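PDB 1UUF: aldehyde reductase YahK from Escherichia coli, which catalyses the NADPH-dependent reduction of a wide range of aldehydes to the corresponding primary alcohols, using zinc as cofactor. Local coordinates for residues G207-G210 with I211-H215; T225-E228 with A229-E232; A341-I344 with N345-Y348; Y348-M351 with L352-D355. All coordinates share one frame; numbering follows the deposited sequence.

Contact 1. Residues G207-G210 with I211-H215; sequences GHMG and IKLAH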
loop_
_atom_site.group_PDB
_atom_site.type_symbol
_atom_site.label_atom_id
_atom_site.label_comp_id
_atom_site.label_asym_id
_atom_site.label_seq_id
_atom_site.Cartn_x
_atom_site.Cartn_y
_atom_site.Cartn_z
ATOM N N GLY A 207 9.395 3.581 18.027
ATOM C CA GLY A 207 8.337 4.545 18.261
ATOM C C GLY A 207 8.807 5.880 18.809
ATOM O O GLY A 207 8.369 6.936 18.343
ATOM N N HIS A 208 9.695 5.855 19.798
ATOM C CA HIS A 208 10.155 7.109 20.374
ATOM C C HIS A 208 10.906 7.958 19.347
ATOM O O HIS A 208 10.822 9.186 19.379
ATOM C CB HIS A 208 10.968 6.850 21.667
ATOM C CG HIS A 208 12.458 6.929 21.515
ATOM N ND1 HIS A 208 13.197 5.977 20.849
ATOM C CD2 HIS A 208 13.352 7.812 22.021
ATOM C CE1 HIS A 208 14.482 6.266 20.953
ATOM N NE2 HIS A 208 14.605 7.375 21.660
ATOM N N MET A 209 11.596 7.316 18.407
ATOM C CA MET A 209 12.305 8.067 17.370
ATOM C C MET A 209 11.304 8.590 16.347
ATOM O O MET A 209 11.466 9.687 15.812
ATOM C CB MET A 209 13.343 7.197 16.655
ATOM C CG MET A 209 14.625 6.960 17.440
ATOM S SD MET A 209 15.330 8.469 18.163
ATOM C CE MET A 209 15.300 9.615 16.784
ATOM N N GLY A 210 10.270 7.800 16.071
ATOM C CA GLY A 210 9.261 8.225 15.112
ATOM C C GLY A 210 8.552 9.482 15.588
ATOM O O GLY A 210 8.275 10.395 14.806
ATOM N N ILE A 211 8.258 9.536 16.881
ATOM C CA ILE A 211 7.589 10.700 17.450
ATOM C C ILE A 211 8.522 11.910 17.412
ATOM O O ILE A 211 8.140 12.985 16.953
ATOM C CB ILE A 211 7.150 10.415 18.900
ATOM C CG1 ILE A 211 6.117 9.285 18.899
ATOM C CG2 ILE A 211 6.565 11.674 19.534
ATOM C CD1 ILE A 211 5.718 8.805 20.283
ATOM N N LYS A 212 9.748 11.730 17.895
ATOM C CA LYS A 212 10.729 12.811 17.897
ATOM C C LYS A 212 10.924 13.394 16.501
ATOM O O LYS A 212 10.917 14.615 16.309
ATOM C CB LYS A 212 12.089 12.301 18.385
ATOM C CG LYS A 212 12.226 12.089 19.878
ATOM C CD LYS A 212 13.552 11.381 20.159
ATOM C CE LYS A 212 13.869 11.280 21.641
ATOM N NZ LYS A 212 14.511 12.523 22.157
ATOM N N LEU A 213 11.108 12.516 15.522
ATOM C CA LEU A 213 11.352 12.958 14.156
ATOM C C LEU A 213 10.135 13.558 13.464
ATOM O O LEU A 213 10.252 14.576 12.786
ATOM C CB LEU A 213 11.916 11.799 13.330
ATOM C CG LEU A 213 13.269 11.277 13.827
ATOM C CD1 LEU A 213 13.655 10.034 13.034
ATOM C CD2 LEU A 213 14.335 12.351 13.676
ATOM N N ALA A 214 8.974 12.934 13.627
ATOM C CA ALA A 214 7.761 13.455 12.999
ATOM C C ALA A 214 7.480 14.845 13.559
ATOM O O ALA A 214 7.045 15.743 12.838
ATOM C CB ALA A 214 6.580 12.528 13.274
ATOM N N HIS A 215 7.731 15.014 14.854
ATOM C CA HIS A 215 7.514 16.300 15.503
ATOM C C HIS A 215 8.483 17.338 14.948
ATOM O O HIS A 215 8.092 18.465 14.633
ATOM C CB HIS A 215 7.713 16.171 17.018
ATOM C CG HIS A 215 7.685 17.482 17.741
ATOM N ND1 HIS A 215 6.564 18.282 17.786
ATOM C CD2 HIS A 215 8.648 18.145 18.424
ATOM C CE1 HIS A 215 6.837 19.382 18.465
ATOM N NE2 HIS A 215 8.096 19.324 18.864
#
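Gly207 to Gly210 hand their carbonyls to the amides of Ile211 to Ala214 in four successive i to i+4 bonds, that of Leu213 N to Met209 O measuring 2.9 Å. Side chains one turn apart meet on helix 205-216, the crossover helix of a Rossmann beta-alpha-beta unit. The aliphatic part of Lys212 runs past the His208 imidazole, its CE 3.5 Å from His208 CD2, and its CD also reaches the sulfur of Met209, with 4.0 Å between CD and SD. Bends at chi2 and chi3 (-47° and -48°) fold the Met209 methyl back to Leu213, where CE lies 4.0 Å from CG; both side chains also press on helix 176-189. In Gly207, part of what looks like the GxGxxG nucleotide-binding pattern, O lies 3.3 Å from Ile211 CG1. The polar ends look elsewhere: His208 ND1 bonds to Gly205 O and NE2 to Asp335 N, whereas Lys212 NZ reaches Val333 O and the carboxylate of Asp335. With an alanine in place of Lys212, Asp335 would probably lose its charged mate and the His208 ring the methylenes packed against it. A long amphipathic chain thus suits this place, greasy along the helix and charged where it meets residues 333-335.

Contact 2. Residues T225-E228 with A229-E232; sequences TTSE and AKRE
Glu228 and Arg231 form a side-on, two-pronged salt bridge at the start of helix 231-237, which follows strand 220-225 in the Rossmann domain. Arg231 NH2 gives a 2.7 Å bond to the syn lone pair of Glu228 OE2, while NE reaches OE1 at 2.9 Å. The carboxylate and guanidinium planes are 26° apart, nearly coplanar, with one N-H to each oxygen. Glutamate and arginine suit these positions because their flat ends offer matched pairs of acceptors and donors, on chains long enough to run side by side and meet: Glu228 folds back at chi2 (-60°), and Arg231 sets out with CG trans to its N (chi1 -177°). Around this pair, Asn244 donates to Glu228 OE2 and Glu250 binds Arg231 NH2, tying the helix start to the end of strand 241-244 and to helix 248-252. The backbone keeps the two residues within reach through the 3.2 Å bond from Arg231 N to Glu228 O. Lys230, at the N-cap position, passes its CB obliquely by the Thr225 hydroxyl, 3.8 Å from OG1, and sends NZ to Ile203 O. One water joins the turn to the helix, donating to Glu228 O at 2.9 Å and accepting from Glu232 N at 3.0 Å.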
loop_
_atom_site.group_PDB
_atom_site.type_symbol
_atom_site.label_atom_id
_atom_site.label_comp_id
_atom_site.label_asym_id
_atom_site.label_seq_id
_atom_site.Cartn_x
_atom_site.Cartn_y
_atom_site.Cartn_z
ATOM N N THR A 225 -0.817 4.066 21.744
ATOM C CA THR A 225 -0.287 3.098 22.698
ATOM C C THR A 225 -1.412 2.135 23.054
ATOM O O THR A 225 -2.576 2.432 22.812
ATOM C CB THR A 225 0.188 3.782 23.988
ATOM O OG1 THR A 225 0.794 2.810 24.847
ATOM C CG2 THR A 225 -0.992 4.420 24.709
ATOM N N THR A 226 -1.066 0.986 23.625
ATOM C CA THR A 226 -2.072 0.002 24.011
ATOM C C THR A 226 -2.320 0.014 25.518
ATOM O O THR A 226 -3.103 -0.786 26.030
ATOM C CB THR A 226 -1.656 -1.422 23.590
ATOM O OG1 THR A 226 -0.348 -1.709 24.096
ATOM C CG2 THR A 226 -1.649 -1.548 22.074
ATOM N N SER A 227 -1.656 0.929 26.221
ATOM C CA SER A 227 -1.812 1.043 27.669
ATOM C C SER A 227 -1.747 2.493 28.133
ATOM O O SER A 227 -1.014 3.305 27.569
ATOM C CB SER A 227 -0.728 0.234 28.389
ATOM O OG SER A 227 0.568 0.731 28.101
ATOM N N GLU A 228 -2.519 2.811 29.167
ATOM C CA GLU A 228 -2.553 4.160 29.716
ATOM C C GLU A 228 -1.217 4.545 30.334
ATOM O O GLU A 228 -0.897 5.724 30.455
ATOM C CB GLU A 228 -3.644 4.269 30.785
ATOM C CG GLU A 228 -5.054 4.270 30.238
ATOM C CD GLU A 228 -5.300 5.428 29.296
ATOM O OE1 GLU A 228 -5.057 6.587 29.700
ATOM O OE2 GLU A 228 -5.736 5.182 28.152
ATOM N N ALA A 229 -0.439 3.542 30.719
ATOM C CA ALA A 229 0.849 3.773 31.357
ATOM C C ALA A 229 1.827 4.620 30.549
ATOM O O ALA A 229 2.599 5.390 31.118
ATOM C CB ALA A 229 1.494 2.438 31.705
ATOM N N LYS A 230 1.794 4.495 29.225
ATOM C CA LYS A 230 2.729 5.242 28.390
ATOM C C LYS A 230 2.168 6.520 27.777
ATOM O O LYS A 230 2.821 7.153 26.950
ATOM C CB LYS A 230 3.263 4.325 27.287
ATOM C CG LYS A 230 3.828 3.022 27.832
ATOM C CD LYS A 230 4.296 2.091 26.731
ATOM C CE LYS A 230 5.598 2.567 26.120
ATOM N NZ LYS A 230 6.018 1.682 24.999
ATOM N N ARG A 231 0.969 6.914 28.192
ATOM C CA ARG A 231 0.358 8.119 27.645
ATOM C C ARG A 231 1.185 9.373 27.925
ATOM O O ARG A 231 1.468 10.147 27.013
ATOM C CB ARG A 231 -1.060 8.301 28.195
ATOM C CG ARG A 231 -1.785 9.506 27.611
ATOM C CD ARG A 231 -3.158 9.683 28.235
ATOM N NE ARG A 231 -4.052 8.574 27.917
ATOM C CZ ARG A 231 -4.765 8.481 26.798
ATOM N NH1 ARG A 231 -4.698 9.435 25.881
ATOM N NH2 ARG A 231 -5.549 7.429 26.595
ATOM N N GLU A 232 1.572 9.580 29.181
ATOM C CA GLU A 232 2.369 10.753 29.523
ATOM C C GLU A 232 3.724 10.710 28.831
ATOM O O GLU A 232 4.239 11.738 28.389
ATOM C CB GLU A 232 2.570 10.847 31.038
ATOM C CG GLU A 232 1.336 11.302 31.791
ATOM C CD GLU A 232 0.863 12.667 31.340
ATOM O OE1 GLU A 232 1.692 13.602 31.301
ATOM O OE2 GLU A 232 -0.337 12.806 31.025
HETATM O O HOH W 1 0.542 8.013 31.484
#

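Contact 3. Residues A341-I344 with N345-Y348; sequences ADQI and NEAY
Ile344 and Tyr348 stand side by side one helical turn apart, joined by backbone and side chain alike. Ile344 O accepts the amide of Tyr348 at 2.9 Å and also sits over one face of the phenol ring, offset toward its rim. Farther out, Ile344 CG2 makes a CH-pi contact, 4.0 Å from the Tyr348 ring centroid and 24° off its normal. The branch reaches the ring because CG1 takes the position beside the backbone N (chi1 -52°), which turns CG2 to the far side. A beta-branched residue suits the spot, since one methyl packs on the tyrosine while the side chain also packs on Leu35, Val26 and Ile362. The phenol oxygen is satisfied beyond the helix by a hydrogen bond with Tyr149 OH, and the ring packs on helix 61-68, about 8 Å from the side chain of Cys60, a ligand of the catalytic zinc. All this belongs to the first turn of helix 344-352, whose N-cap is Gln343; Gln343 O takes the amide of Ala347 at 3.0 Å. The amide of Asn345 is served by water instead. Water 2 accepts from Asn345 N at 3.1 Å and from Asn345 ND2 at 2.8 Å, and donates to Asp342 O and to Glu346 OE1. Water 3 gives its protons to Asp342 O and, at 2.5 Å, to Glu346 OE2, so Asp342 O is hydrated twice. Glu346 folds back toward the start of the helix at chi2 (89°), which brings its carboxylate to these waters. Asn345 OD1 accepts from Leu35 N, and the Asp342 carboxylate is paired with Arg340.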
loop_
_atom_site.group_PDB
_atom_site.type_symbol
_atom_site.label_atom_id
_atom_site.label_comp_id
_atom_site.label_asym_id
_atom_site.label_seq_id
_atom_site.Cartn_x
_atom_site.Cartn_y
_atom_site.Cartn_z
ATOM N N ALA A 341 29.198 -3.909 28.228
ATOM C CA ALA A 341 29.126 -4.925 27.189
ATOM C C ALA A 341 28.697 -6.282 27.744
ATOM O O ALA A 341 28.133 -7.100 27.020
ATOM C CB ALA A 341 30.475 -5.044 26.481
ATOM N N ASP A 342 28.943 -6.519 29.029
ATOM C CA ASP A 342 28.568 -7.797 29.630
ATOM C C ASP A 342 27.143 -7.819 30.173
ATOM O O ASP A 342 26.735 -8.784 30.821
ATOM C CB ASP A 342 29.542 -8.167 30.752
ATOM C CG ASP A 342 29.680 -7.072 31.792
ATOM O OD1 ASP A 342 28.644 -6.566 32.271
ATOM O OD2 ASP A 342 30.830 -6.723 32.134
ATOM N N GLN A 343 26.386 -6.761 29.900
ATOM C CA GLN A 343 25.006 -6.662 30.372
ATOM C C GLN A 343 23.996 -6.770 29.233
ATOM O O GLN A 343 22.801 -6.554 29.430
ATOM C CB GLN A 343 24.811 -5.334 31.111
ATOM C CG GLN A 343 25.526 -5.272 32.455
ATOM C CD GLN A 343 25.473 -3.897 33.097
ATOM O OE1 GLN A 343 25.542 -3.773 34.320
ATOM N NE2 GLN A 343 25.366 -2.858 32.278
ATOM N N ILE A 344 24.470 -7.124 28.044
ATOM C CA ILE A 344 23.574 -7.212 26.900
ATOM C C ILE A 344 22.478 -8.266 27.031
ATOM O O ILE A 344 21.346 -8.038 26.605
ATOM C CB ILE A 344 24.365 -7.450 25.595
ATOM C CG1 ILE A 344 25.478 -6.409 25.472
ATOM C CG2 ILE A 344 23.436 -7.320 24.401
ATOM C CD1 ILE A 344 26.418 -6.641 24.310
ATOM N N ASN A 345 22.794 -9.414 27.626
ATOM C CA ASN A 345 21.785 -10.457 27.787
ATOM C C ASN A 345 20.634 -9.957 28.658
ATOM O O ASN A 345 19.466 -10.195 28.350
ATOM C CB ASN A 345 22.402 -11.710 28.413
ATOM C CG ASN A 345 23.417 -12.368 27.505
ATOM O OD1 ASN A 345 23.093 -12.792 26.391
ATOM N ND2 ASN A 345 24.655 -12.457 27.972
ATOM N N GLU A 346 20.971 -9.259 29.739
ATOM C CA GLU A 346 19.960 -8.715 30.641
ATOM C C GLU A 346 19.180 -7.624 29.916
ATOM O O GLU A 346 17.984 -7.446 30.141
ATOM C CB GLU A 346 20.613 -8.130 31.899
ATOM C CG GLU A 346 21.384 -9.136 32.748
ATOM C CD GLU A 346 22.838 -9.274 32.329
ATOM O OE1 GLU A 346 23.100 -9.633 31.161
ATOM O OE2 GLU A 346 23.722 -9.020 33.174
ATOM N N ALA A 347 19.869 -6.895 29.045
ATOM C CA ALA A 347 19.244 -5.829 28.273
ATOM C C ALA A 347 18.168 -6.413 27.361
ATOM O O ALA A 347 17.072 -5.870 27.255
ATOM C CB ALA A 347 20.296 -5.096 27.449
ATOM N N TYR A 348 18.478 -7.527 26.706
ATOM C CA TYR A 348 17.508 -8.158 25.820
ATOM C C TYR A 348 16.228 -8.479 26.580
ATOM O O TYR A 348 15.128 -8.191 26.108
ATOM C CB TYR A 348 18.064 -9.452 25.215
ATOM C CG TYR A 348 19.144 -9.269 24.166
ATOM C CD1 TYR A 348 19.235 -8.096 23.419
ATOM C CD2 TYR A 348 20.044 -10.298 23.887
ATOM C CE1 TYR A 348 20.200 -7.953 22.414
ATOM C CE2 TYR A 348 21.008 -10.168 22.888
ATOM C CZ TYR A 348 21.081 -8.993 22.157
ATOM O OH TYR A 348 22.031 -8.868 21.169
HETATM O O HOH W 2 24.953 -10.322 29.684
HETATM O O HOH W 3 26.094 -8.595 33.974
#

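Contact 4. Residues Y348-M351 with L352-D355; sequences YERM and LRGD
At the edge of the Arg350 guanidinium, near its plane, lies the backbone oxygen of Asp355, gripped by two nitrogens: NE at 3.0 Å and NH2 at 2.9 Å from Asp355 O. The Asp355 carboxylate is turned 47° from the guanidinium and adds a salt bridge, its OD2 2.9 Å from Arg350 NE, though as a hydrogen bond this is weak. Arg353 approaches obliquely, its own guanidinium plane 68° from that of Arg350, and NH1 makes a long, weak bond to the same OD2 at 3.2 Å. Met351 SD meets the Tyr348 ring at its edge; the methionine also packs on His61 and Phe360, its side chain about 6 Å from that of Cys60, a ligand of the catalytic zinc. A Schellman motif ends helix 344-352 here. Gly354 has a positive phi, which suits glycine, and its N bonds to Met351 O. Asp355 N returns to Arg350 O at 2.8 Å, while Arg353 N comes to the same oxygen from the opposite face of the carbonyl. Asp355 is well chosen for this turn, because a chi1 of -179° swings its carboxylate back to the arginines. Outside the turn, Arg350 NH1 pairs with Glu337 and Glu349 with Arg68. A leucine in place of Arg350 would probably leave Asp355 O without its two side-chain donors and Glu337 without its charged mate, setting the turn after the helix freer to move. With two carboxylates close by, the Arg350 charge is likely to be well compensated, and this arginine binds both backbone and side chain of the residue that follows the glycine.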
loop_
_atom_site.group_PDB
_atom_site.type_symbol
_atom_site.label_atom_id
_atom_site.label_comp_id
_atom_site.label_asym_id
_atom_site.label_seq_id
_atom_site.Cartn_x
_atom_site.Cartn_y
_atom_site.Cartn_z
ATOM N N TYR A 348 18.478 -7.527 26.706
ATOM C CA TYR A 348 17.508 -8.158 25.820
ATOM C C TYR A 348 16.228 -8.479 26.580
ATOM O O TYR A 348 15.128 -8.191 26.108
ATOM C CB TYR A 348 18.064 -9.452 25.215
ATOM C CG TYR A 348 19.144 -9.269 24.166
ATOM C CD1 TYR A 348 19.235 -8.096 23.419
ATOM C CD2 TYR A 348 20.044 -10.298 23.887
ATOM C CE1 TYR A 348 20.200 -7.953 22.414
ATOM C CE2 TYR A 348 21.008 -10.168 22.888
ATOM C CZ TYR A 348 21.081 -8.993 22.157
ATOM O OH TYR A 348 22.031 -8.868 21.169
ATOM N N GLU A 349 16.379 -9.073 27.760
ATOM C CA GLU A 349 15.234 -9.442 28.585
ATOM C C GLU A 349 14.329 -8.242 28.832
ATOM O O GLU A 349 13.111 -8.330 28.681
ATOM C CB GLU A 349 15.712 -10.016 29.920
ATOM C CG GLU A 349 16.733 -11.139 29.789
ATOM C CD GLU A 349 16.196 -12.351 29.044
ATOM O OE1 GLU A 349 16.986 -13.283 28.785
ATOM O OE2 GLU A 349 14.989 -12.377 28.723
ATOM N N ARG A 350 14.929 -7.116 29.206
ATOM C CA ARG A 350 14.165 -5.903 29.470
ATOM C C ARG A 350 13.512 -5.359 28.201
ATOM O O ARG A 350 12.389 -4.860 28.237
ATOM C CB ARG A 350 15.072 -4.842 30.100
ATOM C CG ARG A 350 15.530 -5.191 31.512
ATOM C CD ARG A 350 16.441 -4.122 32.093
ATOM N NE ARG A 350 15.825 -2.797 32.047
ATOM C CZ ARG A 350 16.468 -1.666 32.318
ATOM N NH1 ARG A 350 17.750 -1.695 32.660
ATOM N NH2 ARG A 350 15.834 -0.504 32.224
ATOM N N MET A 351 14.219 -5.458 27.078
ATOM C CA MET A 351 13.690 -4.977 25.807
ATOM C C MET A 351 12.395 -5.693 25.446
ATOM O O MET A 351 11.460 -5.084 24.926
ATOM C CB MET A 351 14.715 -5.193 24.695
ATOM C CG MET A 351 15.927 -4.289 24.793
ATOM S SD MET A 351 17.185 -4.724 23.591
ATOM C CE MET A 351 16.311 -4.382 22.057
ATOM N N LEU A 352 12.352 -6.991 25.722
ATOM C CA LEU A 352 11.177 -7.800 25.425
ATOM C C LEU A 352 9.971 -7.382 26.259
ATOM O O LEU A 352 8.826 -7.658 25.895
ATOM C CB LEU A 352 11.491 -9.278 25.665
ATOM C CG LEU A 352 12.508 -9.895 24.698
ATOM C CD1 LEU A 352 12.826 -11.321 25.113
ATOM C CD2 LEU A 352 11.949 -9.857 23.285
ATOM N N ARG A 353 10.231 -6.712 27.376
ATOM C CA ARG A 353 9.161 -6.256 28.252
ATOM C C ARG A 353 8.921 -4.767 28.050
ATOM O O ARG A 353 8.055 -4.178 28.695
ATOM C CB ARG A 353 9.526 -6.512 29.716
ATOM C CG ARG A 353 9.889 -7.950 30.035
ATOM C CD ARG A 353 10.237 -8.098 31.506
ATOM N NE ARG A 353 11.239 -7.118 31.919
ATOM C CZ ARG A 353 11.723 -7.014 33.153
ATOM N NH1 ARG A 353 12.633 -6.089 33.433
ATOM N NH2 ARG A 353 11.303 -7.833 34.108
ATOM N N GLY A 354 9.692 -4.164 27.149
ATOM C CA GLY A 354 9.555 -2.742 26.895
ATOM C C GLY A 354 9.988 -1.958 28.118
ATOM O O GLY A 354 9.520 -0.844 28.358
ATOM N N ASP A 355 10.894 -2.547 28.893
ATOM C CA ASP A 355 11.390 -1.919 30.109
ATOM C C ASP A 355 12.664 -1.103 29.893
ATOM O O ASP A 355 13.689 -1.344 30.532
ATOM C CB ASP A 355 11.625 -2.985 31.182
ATOM C CG ASP A 355 12.114 -2.399 32.490
ATOM O OD1 ASP A 355 11.506 -1.414 32.961
ATOM O OD2 ASP A 355 13.100 -2.925 33.048
#

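How the contacts relate
Contact 1 is the buried one, contact 2 lies at the surface, and contacts 3 and 4 are partly buried. The first two belong to the Rossmann domain, on either side of strand 220-225 in sequence: contact 1 on helix 205-216 before it, contact 2 in the turn after it. Contacts 3 and 4 share Tyr348 and occupy the two ends of helix 344-352, their centres about 11 Å apart. Chemistry follows place. Inside the fold, apolar packing accompanies regular helical bonds; at helix starts, water satisfies backbone groups in both 2 and 3. Salt bridges between the two segments appear only in 2 and 4, whereas those of 1 and 3 reach residues outside the contact.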